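Side-chain contacts in SAHS4 (Ramazzottius varieornatus, PDB 5Z4G), which probably acts as a secreted, heat-soluble molecular shield when water is scarce, and binds zinc ions: residues 66-69 / 70-73; 144-148 / 149-153; 98-102 / 103-107. One frame throughout, in Å; residues are numbered along the deposited sequence.

Interaction 1: residues 66-69 / 70-73; sequences WKEA and GEDH. With ZN (zinc ion), chain C.
Glu68 and Glu71 reach the same zinc ion from the two ends of a tight turn, and His73 joins them two residues further on. The glutamates lie side by side and point the same way, their carboxylate planes 27° apart; each gives one oxygen, Glu68 OE2 and Glu71 OE2, both 2.3 Å from the zinc. Those two oxygens sit 2.7 Å from each other, a separation that the shared zinc charge probably makes tolerable. Glu68 CG lies between its backbone N and carbonyl carbon (chi1 54°), and a bend at chi2 then turns the carboxylate to the metal. His73 NE2 completes the local set at 2.1 Å, with Glu71 CB packed over one face of its ring, toward the rim. This is the compact part of the contact: even the stems touch, Glu68 CG against Glu71 CG at 3.5 Å.

Behind the metal, water 1 accepts from Glu68 N and donates to His73 O, bridging the two limbs. Lys67 lays its aliphatic chain along the second limb, CD 3.2 Å from His73 O; its ammonium does not reach the carboxylate of Asp72, which pairs with Lys92, and makes a cation-pi contact with Tyr74. Two regions are looser: the tip, where Ala69 and Gly70 are exposed, and the far side of the zinc, where waters 2 and 3 are also bound to it.

Glu71 N donates to Glu68 O at 3.1 Å, closing a type I beta turn. Glu68, Glu71 and His73, with His75 of the following strand, make a surface zinc site on a beta-hairpin loop.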
ATOM      1  N   TRP A  66      -5.321  10.244   3.950  1.00 10.32           N
ATOM      2  CA  TRP A  66      -6.205  11.319   4.405  1.00 11.50           C
ATOM      3  C   TRP A  66      -6.745  12.148   3.254  1.00 13.31           C
ATOM      4  O   TRP A  66      -6.204  12.119   2.137  1.00 13.11           O
ATOM      5  CB  TRP A  66      -5.544  12.185   5.494  1.00 12.25           C
ATOM      6  CG  TRP A  66      -4.478  13.159   5.059  1.00 13.69           C
ATOM      7  CD1 TRP A  66      -4.623  14.516   4.892  1.00 15.15           C
ATOM      8  CD2 TRP A  66      -3.089  12.877   4.840  1.00 14.37           C
ATOM      9  NE1 TRP A  66      -3.419  15.083   4.537  1.00 17.14           N
ATOM     10  CE2 TRP A  66      -2.457  14.110   4.510  1.00 16.17           C
ATOM     11  CE3 TRP A  66      -2.318  11.704   4.856  1.00 14.04           C
ATOM     12  CZ2 TRP A  66      -1.090  14.198   4.205  1.00 16.88           C
ATOM     13  CZ3 TRP A  66      -0.949  11.793   4.553  1.00 15.31           C
ATOM     14  CH2 TRP A  66      -0.354  13.033   4.239  1.00 16.75           C
ATOM     15  N   LYS A  67      -7.835  12.853   3.533  1.00 15.57           N
ATOM     16  CA  LYS A  67      -8.480  13.732   2.578  1.00 18.62           C
ATOM     17  C   LYS A  67      -8.830  15.011   3.316  1.00 21.44           C
ATOM     18  O   LYS A  67      -9.504  14.970   4.346  1.00 22.00           O
ATOM     19  CB  LYS A  67      -9.747  13.058   2.035  1.00 22.12           C
ATOM     20  CG  LYS A  67     -10.593  13.915   1.101  1.00 26.78           C
ATOM     21  CD  LYS A  67     -10.319  13.616  -0.356  1.00 27.80           C
ATOM     22  CE  LYS A  67     -11.279  14.375  -1.253  1.00 31.05           C
ATOM     23  NZ  LYS A  67     -11.551  13.654  -2.528  1.00 37.16           N
ATOM     24  N   GLU A  68      -8.359  16.143   2.811  1.00 24.39           N
ATOM     25  CA  GLU A  68      -8.842  17.418   3.353  1.00 31.71           C
ATOM     26  C   GLU A  68     -10.101  17.885   2.627  1.00 34.98           C
ATOM     27  O   GLU A  68     -10.215  17.738   1.406  1.00 33.81           O
ATOM     28  CB  GLU A  68      -7.769  18.511   3.427  1.00 37.87           C
ATOM     29  CG  GLU A  68      -7.026  18.819   2.143  1.00 41.61           C
ATOM     30  CD  GLU A  68      -5.602  18.298   2.134  1.00 44.23           C
ATOM     31  OE1 GLU A  68      -5.076  17.954   3.216  1.00 48.92           O
ATOM     32  OE2 GLU A  68      -5.010  18.238   1.033  1.00 40.30           O
ATOM     33  N   ALA A  69     -11.029  18.445   3.406  1.00 33.54           N
ATOM     34  CA  ALA A  69     -12.399  18.767   2.975  1.00 35.26           C
ATOM     35  C   ALA A  69     -12.523  19.525   1.646  1.00 32.41           C
ATOM     36  O   ALA A  69     -13.363  19.175   0.804  1.00 37.21           O
ATOM     37  CB  ALA A  69     -13.134  19.509   4.089  1.00 37.20           C
ATOM     38  N   GLY A  70     -11.677  20.537   1.457  1.00 30.50           N
ATOM     39  CA  GLY A  70     -11.744  21.405   0.278  1.00 32.33           C
ATOM     40  C   GLY A  70     -10.856  21.053  -0.906  1.00 31.51           C
ATOM     41  O   GLY A  70     -10.671  21.887  -1.798  1.00 31.18           O
ATOM     42  N   GLU A  71     -10.304  19.835  -0.920  1.00 31.10           N
ATOM     43  CA  GLU A  71      -9.480  19.362  -2.051  1.00 30.87           C
ATOM     44  C   GLU A  71     -10.129  18.172  -2.772  1.00 29.61           C
ATOM     45  O   GLU A  71     -10.974  17.480  -2.204  1.00 30.47           O
ATOM     46  CB  GLU A  71      -8.031  19.064  -1.617  1.00 31.96           C
ATOM     47  CG  GLU A  71      -7.310  20.266  -1.009  1.00 35.37           C
ATOM     48  CD  GLU A  71      -5.923  20.510  -1.583  1.00 37.54           C
ATOM     49  OE1 GLU A  71      -5.826  21.105  -2.679  1.00 43.80           O
ATOM     50  OE2 GLU A  71      -4.921  20.133  -0.938  1.00 36.74           O
ATOM     51  N   ASP A  72      -9.744  17.964  -4.032  1.00 29.87           N
ATOM     52  CA  ASP A  72     -10.309  16.903  -4.878  1.00 31.35           C
ATOM     53  C   ASP A  72      -9.367  15.695  -4.983  1.00 29.19           C
ATOM     54  O   ASP A  72      -9.581  14.784  -5.791  1.00 30.85           O
ATOM     55  CB  ASP A  72     -10.636  17.457  -6.275  1.00 33.02           C
ATOM     56  CG  ASP A  72      -9.393  17.882  -7.050  1.00 35.89           C
ATOM     57  OD1 ASP A  72      -8.322  18.068  -6.433  1.00 35.35           O
ATOM     58  OD2 ASP A  72      -9.488  18.026  -8.285  1.00 35.26           O
ATOM     59  N   HIS A  73      -8.320  15.703  -4.164  1.00 24.11           N
ATOM     60  CA  HIS A  73      -7.342  14.621  -4.147  1.00 19.93           C
ATOM     61  C   HIS A  73      -7.189  14.039  -2.745  1.00 16.90           C
ATOM     62  O   HIS A  73      -7.596  14.666  -1.759  1.00 18.52           O
ATOM     63  CB  HIS A  73      -5.985  15.093  -4.683  1.00 20.76           C
ATOM     64  CG  HIS A  73      -5.374  16.214  -3.900  1.00 22.15           C
ATOM     65  ND1 HIS A  73      -5.421  17.524  -4.322  1.00 26.02           N
ATOM     66  CD2 HIS A  73      -4.683  16.217  -2.736  1.00 21.57           C
ATOM     67  CE1 HIS A  73      -4.786  18.286  -3.451  1.00 25.32           C
ATOM     68  NE2 HIS A  73      -4.338  17.519  -2.472  1.00 24.53           N
TER
HETATM   69 ZN    ZN C 201      -3.497  18.305  -0.669  1.00 30.21          ZN
HETATM   70  O   HOH W   1      -6.713  15.952   0.417  1.00 19.05           O
HETATM   71  O   HOH W   2      -1.897  18.890  -1.907  1.00 41.34           O
HETATM   72  O   HOH W   3      -2.332  19.422   0.997  1.00 51.10           O

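Interaction 2: residues 144-148 / 149-153; sequences TFTSN and GVTGK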
ATOM      1  N   THR A 144      -4.055  -6.644   0.830  1.00 11.82           N
ATOM      2  CA  THR A 144      -3.854  -7.838   0.025  1.00 13.23           C
ATOM      3  C   THR A 144      -3.102  -7.396  -1.221  1.00 13.76           C
ATOM      4  O   THR A 144      -3.443  -6.384  -1.817  1.00 17.11           O
ATOM      5  CB  THR A 144      -5.223  -8.485  -0.309  1.00 18.09           C
ATOM      6  OG1 THR A 144      -5.929  -8.762   0.905  1.00 21.68           O
ATOM      7  CG2 THR A 144      -5.084  -9.785  -1.074  1.00 22.83           C
ATOM      8  N   PHE A 145      -2.069  -8.132  -1.615  1.00 13.51           N
ATOM      9  CA  PHE A 145      -1.295  -7.770  -2.802  1.00 13.05           C
ATOM     10  C   PHE A 145      -1.008  -8.992  -3.654  1.00 13.09           C
ATOM     11  O   PHE A 145      -0.580 -10.028  -3.135  1.00 15.20           O
ATOM     12  CB  PHE A 145       0.001  -7.016  -2.443  1.00 15.40           C
ATOM     13  CG  PHE A 145       0.719  -7.555  -1.240  1.00 16.53           C
ATOM     14  CD1 PHE A 145       0.410  -7.082   0.042  1.00 18.16           C
ATOM     15  CD2 PHE A 145       1.732  -8.506  -1.380  1.00 17.45           C
ATOM     16  CE1 PHE A 145       1.082  -7.565   1.154  1.00 20.49           C
ATOM     17  CE2 PHE A 145       2.398  -8.991  -0.268  1.00 19.74           C
ATOM     18  CZ  PHE A 145       2.073  -8.522   0.996  1.00 19.83           C
ATOM     19  N   THR A 146      -1.254  -8.860  -4.956  1.00 11.26           N
ATOM     20  CA  THR A 146      -1.070  -9.962  -5.897  1.00 12.04           C
ATOM     21  C   THR A 146      -0.156  -9.517  -7.019  1.00 11.59           C
ATOM     22  O   THR A 146      -0.376  -8.457  -7.607  1.00 11.96           O
ATOM     23  CB  THR A 146      -2.422 -10.441  -6.462  1.00 12.75           C
ATOM     24  OG1 THR A 146      -3.289 -10.782  -5.372  1.00 14.97           O
ATOM     25  CG2 THR A 146      -2.250 -11.668  -7.396  1.00 13.53           C
ATOM     26  N   SER A 147       0.852 -10.334  -7.315  1.00 12.59           N
ATOM     27  CA  SER A 147       1.750 -10.073  -8.431  1.00 14.10           C
ATOM     28  C   SER A 147       2.275 -11.386  -8.971  1.00 14.95           C
ATOM     29  O   SER A 147       2.642 -12.272  -8.191  1.00 16.20           O
ATOM     30  CB  SER A 147       2.913  -9.177  -7.995  1.00 15.66           C
ATOM     31  OG  SER A 147       3.668  -8.779  -9.122  1.00 16.33           O
ATOM     32  N   ASN A 148       2.298 -11.513 -10.301  1.00 15.73           N
ATOM     33  CA  ASN A 148       2.776 -12.741 -10.972  1.00 17.37           C
ATOM     34  C   ASN A 148       2.058 -13.981 -10.437  1.00 16.47           C
ATOM     35  O   ASN A 148       2.661 -15.061 -10.279  1.00 18.36           O
ATOM     36  CB  ASN A 148       4.303 -12.896 -10.834  1.00 20.33           C
ATOM     37  CG  ASN A 148       5.087 -11.884 -11.657  1.00 22.44           C
ATOM     38  OD1 ASN A 148       4.550 -11.212 -12.540  1.00 22.43           O
ATOM     39  ND2 ASN A 148       6.378 -11.780 -11.369  1.00 24.01           N
ATOM     40  N   GLY A 149       0.770 -13.805 -10.144  1.00 16.28           N
ATOM     41  CA  GLY A 149      -0.090 -14.896  -9.704  1.00 16.43           C
ATOM     42  C   GLY A 149      -0.076 -15.276  -8.236  1.00 16.43           C
ATOM     43  O   GLY A 149      -0.828 -16.166  -7.837  1.00 17.97           O
ATOM     44  N   VAL A 150       0.764 -14.626  -7.427  1.00 15.98           N
ATOM     45  CA  VAL A 150       0.842 -14.959  -5.992  1.00 16.24           C
ATOM     46  C   VAL A 150       0.340 -13.812  -5.137  1.00 15.19           C
ATOM     47  O   VAL A 150       0.652 -12.650  -5.401  1.00 14.66           O
ATOM     48  CB  VAL A 150       2.250 -15.447  -5.571  1.00 18.05           C
ATOM     49  CG1 VAL A 150       2.343 -15.700  -4.071  1.00 19.74           C
ATOM     50  CG2 VAL A 150       2.570 -16.752  -6.291  1.00 19.95           C
ATOM     51  N   THR A 151      -0.448 -14.172  -4.127  1.00 15.25           N
ATOM     52  CA  THR A 151      -1.076 -13.224  -3.225  1.00 15.79           C
ATOM     53  C   THR A 151      -0.463 -13.295  -1.833  1.00 16.25           C
ATOM     54  O   THR A 151      -0.328 -14.375  -1.252  1.00 17.80           O
ATOM     55  CB  THR A 151      -2.594 -13.481  -3.152  1.00 16.10           C
ATOM     56  OG1 THR A 151      -3.152 -13.325  -4.455  1.00 16.77           O
ATOM     57  CG2 THR A 151      -3.277 -12.504  -2.221  1.00 18.31           C
ATOM     58  N   GLY A 152      -0.080 -12.129  -1.324  1.00 15.31           N
ATOM     59  CA  GLY A 152       0.292 -11.955   0.071  1.00 15.25           C
ATOM     60  C   GLY A 152      -0.729 -11.091   0.788  1.00 15.30           C
ATOM     61  O   GLY A 152      -1.484 -10.364   0.157  1.00 15.07           O
ATOM     62  N   LYS A 153      -0.770 -11.182   2.112  1.00 15.55           N
ATOM     63  CA  LYS A 153      -1.708 -10.379   2.900  1.00 15.68           C
ATOM     64  C   LYS A 153      -0.998  -9.849   4.123  1.00 15.38           C
ATOM     65  O   LYS A 153      -0.347 -10.594   4.848  1.00 18.80           O
ATOM     66  CB  LYS A 153      -2.944 -11.193   3.314  1.00 19.24           C
ATOM     67  CG  LYS A 153      -3.723 -11.825   2.168  1.00 25.30           C
ATOM     68  CD  LYS A 153      -4.765 -12.814   2.658  1.00 34.29           C
ATOM     69  CE  LYS A 153      -5.455 -13.503   1.486  1.00 38.56           C
ATOM     70  NZ  LYS A 153      -6.731 -14.155   1.901  1.00 42.99           N
TER
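Phe145 and Gly152 face each other as a hydrogen-bonded antiparallel pair, and both of their mutual backbone bonds are made: Phe145 N to Gly152 O at 2.9 Å and Gly152 N to Phe145 O at 2.8 Å. The Phe145 ring folds back over this glycine because its CG lies between the backbone N and the carbonyl carbon (chi1 40°). Gly152 CA then makes a CH-pi contact over the ring face, 4.1 Å from the ring centroid. Phe41 of helix 38-44 meets the same ring edge-to-face.

Toward the turn, Ser147 and Val150 form the next hydrogen-bonded pair, Ser147 N giving to Val150 O and Val150 N giving to Ser147 O at 3.1 Å. The second donor stands well above the carbonyl plane, 58° out of it. Asn148 and Gly149, both with positive phi, make this a type I' turn, so strands 140-147 and 150-159 form a tight two-residue beta hairpin, the last hairpin of what is consistent with a fatty-acid-binding-protein-like barrel.

On the face carrying Thr144, Thr146 and Thr151, the hydroxyls of Thr146 and Thr151 share one hydrogen bond, OG1 to OG1 at 2.7 Å, whose donor may be either. The methyls Thr144 CG2 and Thr151 CG2 meet at 3.5 Å where the two side chains cross, tighter than usual. Other polar groups find partners beyond the hairpin: Ser147 OG, which is buried, bonds to Glu129 O and Gln128 NE2, Asn148 ND2 to Ala44 O, and Thr151 O accepts from Asn37 ND2.

Interaction 3: residues 98-102 / 103-107; sequences TLSHD and GVDLK. With ZN (zinc ion), chain D.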
ATOM      1  N   THR A  98       2.823   8.478 -11.202  1.00 16.46           N
ATOM      2  CA  THR A  98       4.102   7.774 -11.328  1.00 18.32           C
ATOM      3  C   THR A  98       4.977   8.089 -10.122  1.00 17.44           C
ATOM      4  O   THR A  98       5.078   9.239  -9.700  1.00 21.69           O
ATOM      5  CB  THR A  98       4.833   8.126 -12.652  1.00 20.69           C
ATOM      6  OG1 THR A  98       4.025   7.733 -13.767  1.00 24.12           O
ATOM      7  CG2 THR A  98       6.203   7.411 -12.763  1.00 22.24           C
ATOM      8  N   LEU A  99       5.575   7.048  -9.552  1.00 16.03           N
ATOM      9  CA  LEU A  99       6.572   7.197  -8.500  1.00 16.23           C
ATOM     10  C   LEU A  99       7.855   6.507  -8.921  1.00 17.40           C
ATOM     11  O   LEU A  99       7.835   5.611  -9.767  1.00 19.79           O
ATOM     12  CB  LEU A  99       6.074   6.616  -7.175  1.00 17.82           C
ATOM     13  CG  LEU A  99       4.925   7.380  -6.507  1.00 18.04           C
ATOM     14  CD1 LEU A  99       4.229   6.497  -5.487  1.00 19.51           C
ATOM     15  CD2 LEU A  99       5.397   8.676  -5.849  1.00 18.97           C
ATOM     16  N   SER A 100       8.966   6.924  -8.329  1.00 17.39           N
ATOM     17  CA  SER A 100      10.261   6.335  -8.635  1.00 18.90           C
ATOM     18  C   SER A 100      10.985   6.017  -7.343  1.00 19.15           C
ATOM     19  O   SER A 100      10.926   6.795  -6.389  1.00 19.53           O
ATOM     20  CB  SER A 100      11.097   7.291  -9.483  1.00 22.78           C
ATOM     21  OG  SER A 100      10.405   7.636 -10.669  1.00 27.73           O
ATOM     22  N   HIS A 101      11.645   4.861  -7.314  1.00 21.07           N
ATOM     23  CA  HIS A 101      12.490   4.462  -6.187  1.00 23.18           C
ATOM     24  C   HIS A 101      13.753   3.809  -6.724  1.00 23.98           C
ATOM     25  O   HIS A 101      13.674   2.816  -7.457  1.00 23.71           O
ATOM     26  CB  HIS A 101      11.741   3.503  -5.251  1.00 26.02           C
ATOM     27  CG  HIS A 101      12.544   3.060  -4.066  1.00 28.46           C
ATOM     28  ND1 HIS A 101      13.055   1.784  -3.941  1.00 32.89           N
ATOM     29  CD2 HIS A 101      12.931   3.729  -2.956  1.00 26.85           C
ATOM     30  CE1 HIS A 101      13.714   1.687  -2.800  1.00 31.75           C
ATOM     31  NE2 HIS A 101      13.655   2.854  -2.184  1.00 28.52           N
ATOM     32  N   ASP A 102      14.907   4.375  -6.358  1.00 25.30           N
ATOM     33  CA  ASP A 102      16.221   3.917  -6.839  1.00 26.14           C
ATOM     34  C   ASP A 102      16.223   3.711  -8.360  1.00 25.78           C
ATOM     35  O   ASP A 102      16.653   2.670  -8.858  1.00 26.16           O
ATOM     36  CB  ASP A 102      16.683   2.643  -6.095  1.00 28.08           C
ATOM     37  CG  ASP A 102      16.921   2.870  -4.603  1.00 29.70           C
ATOM     38  OD1 ASP A 102      17.289   3.994  -4.198  1.00 28.60           O
ATOM     39  OD2 ASP A 102      16.756   1.898  -3.831  1.00 32.80           O
ATOM     40  N   GLY A 103      15.707   4.712  -9.078  1.00 26.08           N
ATOM     41  CA  GLY A 103      15.671   4.713 -10.542  1.00 27.26           C
ATOM     42  C   GLY A 103      14.747   3.710 -11.215  1.00 24.31           C
ATOM     43  O   GLY A 103      14.935   3.396 -12.392  1.00 25.58           O
ATOM     44  N   VAL A 104      13.761   3.204 -10.475  1.00 21.81           N
ATOM     45  CA  VAL A 104      12.759   2.281 -11.021  1.00 21.01           C
ATOM     46  C   VAL A 104      11.402   2.991 -10.981  1.00 19.88           C
ATOM     47  O   VAL A 104      10.913   3.320  -9.899  1.00 21.51           O
ATOM     48  CB  VAL A 104      12.685   0.956 -10.212  1.00 22.76           C
ATOM     49  CG1 VAL A 104      11.630   0.023 -10.790  1.00 23.83           C
ATOM     50  CG2 VAL A 104      14.038   0.246 -10.176  1.00 23.76           C
ATOM     51  N   ASP A 105      10.807   3.220 -12.154  1.00 19.38           N
ATOM     52  CA  ASP A 105       9.503   3.884 -12.271  1.00 19.42           C
ATOM     53  C   ASP A 105       8.350   2.923 -12.047  1.00 18.58           C
ATOM     54  O   ASP A 105       8.356   1.786 -12.528  1.00 19.11           O
ATOM     55  CB  ASP A 105       9.335   4.560 -13.637  1.00 22.72           C
ATOM     56  CG  ASP A 105      10.130   5.857 -13.773  1.00 26.83           C
ATOM     57  OD1 ASP A 105      10.851   6.260 -12.831  1.00 28.32           O
ATOM     58  OD2 ASP A 105      10.025   6.480 -14.849  1.00 31.53           O
ATOM     59  N   LEU A 106       7.354   3.418 -11.327  1.00 18.80           N
ATOM     60  CA  LEU A 106       6.162   2.680 -10.983  1.00 20.51           C
ATOM     61  C   LEU A 106       4.988   3.561 -11.405  1.00 20.22           C
ATOM     62  O   LEU A 106       4.916   4.724 -11.012  1.00 24.51           O
ATOM     63  CB  LEU A 106       6.167   2.436  -9.470  1.00 23.30           C
ATOM     64  CG  LEU A 106       5.074   1.684  -8.722  1.00 25.29           C
ATOM     65  CD1 LEU A 106       5.672   0.988  -7.507  1.00 25.92           C
ATOM     66  CD2 LEU A 106       3.930   2.607  -8.323  1.00 26.73           C
ATOM     67  N   LYS A 107       4.097   3.009 -12.223  1.00 18.06           N
ATOM     68  CA  LYS A 107       2.860   3.685 -12.604  1.00 16.35           C
ATOM     69  C   LYS A 107       1.712   3.084 -11.805  1.00 14.26           C
ATOM     70  O   LYS A 107       1.648   1.875 -11.616  1.00 16.41           O
ATOM     71  CB  LYS A 107       2.594   3.529 -14.100  1.00 19.62           C
ATOM     72  CG  LYS A 107       3.622   4.205 -14.990  1.00 22.96           C
ATOM     73  CD  LYS A 107       3.267   4.038 -16.460  1.00 27.43           C
ATOM     74  CE  LYS A 107       4.407   4.502 -17.347  1.00 31.89           C
ATOM     75  NZ  LYS A 107       4.065   4.400 -18.792  1.00 35.81           N
TER
HETATM   76 ZN    ZN D 202      14.721   3.470  -0.503  0.93 42.27          ZN
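A tight beta hairpin at the edge of the sheet brings His101 against Val104 across its turn, joining strand 97-101, an outermost strand within this chain, to strand 104-113. The two strands run antiparallel, with 153° between their directions. His101 and Val104 form a hydrogen-bonded pair: His101 N gives to Val104 O at 3.1 Å, and Val104 N returns to His101 O at 3.0 Å from well above the carbonyl plane. Asp102 and Gly103 take positive phi between them, which makes a type I' turn. The next hydrogen-bonded pair, two residues further from the turn, is Leu99 with Leu106, where Leu106 N reaches Leu99 O at 2.7 Å. On this side of the sheet, the Leu106 side chain leaves with CB 3.6 Å from Leu99 O and packs on Ile121 of the neighbouring strand, as Val104 does on Ile123.

The other side, bearing Thr98, Ser100, Asp105 and Lys107, is polar and lies at the surface. Ser100 OG donates to Asp105 OD1 across a non-hydrogen-bonded pair at 2.6 Å, a short bond that meets the carboxylate oxygen 46° out of its plane. Beside it, Thr98 and Lys107 run alongside each other, pointing the same way, with the hydroxyl oxygen Thr98 OG1 against the aliphatic Lys107 CG at 3.8 Å.

At the turn end, His101 CG is anti to the backbone N (chi1 -180°), which sends the ring out past the last bridge, and Asp102 CG lies over one ring face toward its rim. His101 NE2 binds zinc at 2.1 Å, and His85 supplies a second ligand. Asp102 pairs with Lys50, but its carboxylate over the ring might still add to the negative potential near the zinc-bound imidazole. The chemistry thus implies a two-histidine surface site that links the hairpin tip to the segment before strand 86-91.

From the N terminus, interaction 1 comes first and closes the loop between strands 62-66 and 74-79. Interaction 3 follows, turning strand 97-101 into strand 104-113, and interaction 2 comes last, joining strands 140-147 and 150-159. The three run in series: none nests in or crosses another, and none touches another. Interactions 1 and 2 lie on opposite sides of the chain's centre, their own centres about 30 Å apart; interactions 2 and 3 both reach the same sheet, with nearest atoms about 10 Å apart. Each joins neighbours in chain order, and each zinc adds a ligand from outside its contact: His75, just ahead in the chain, for interaction 1 and the earlier His85 for interaction 3.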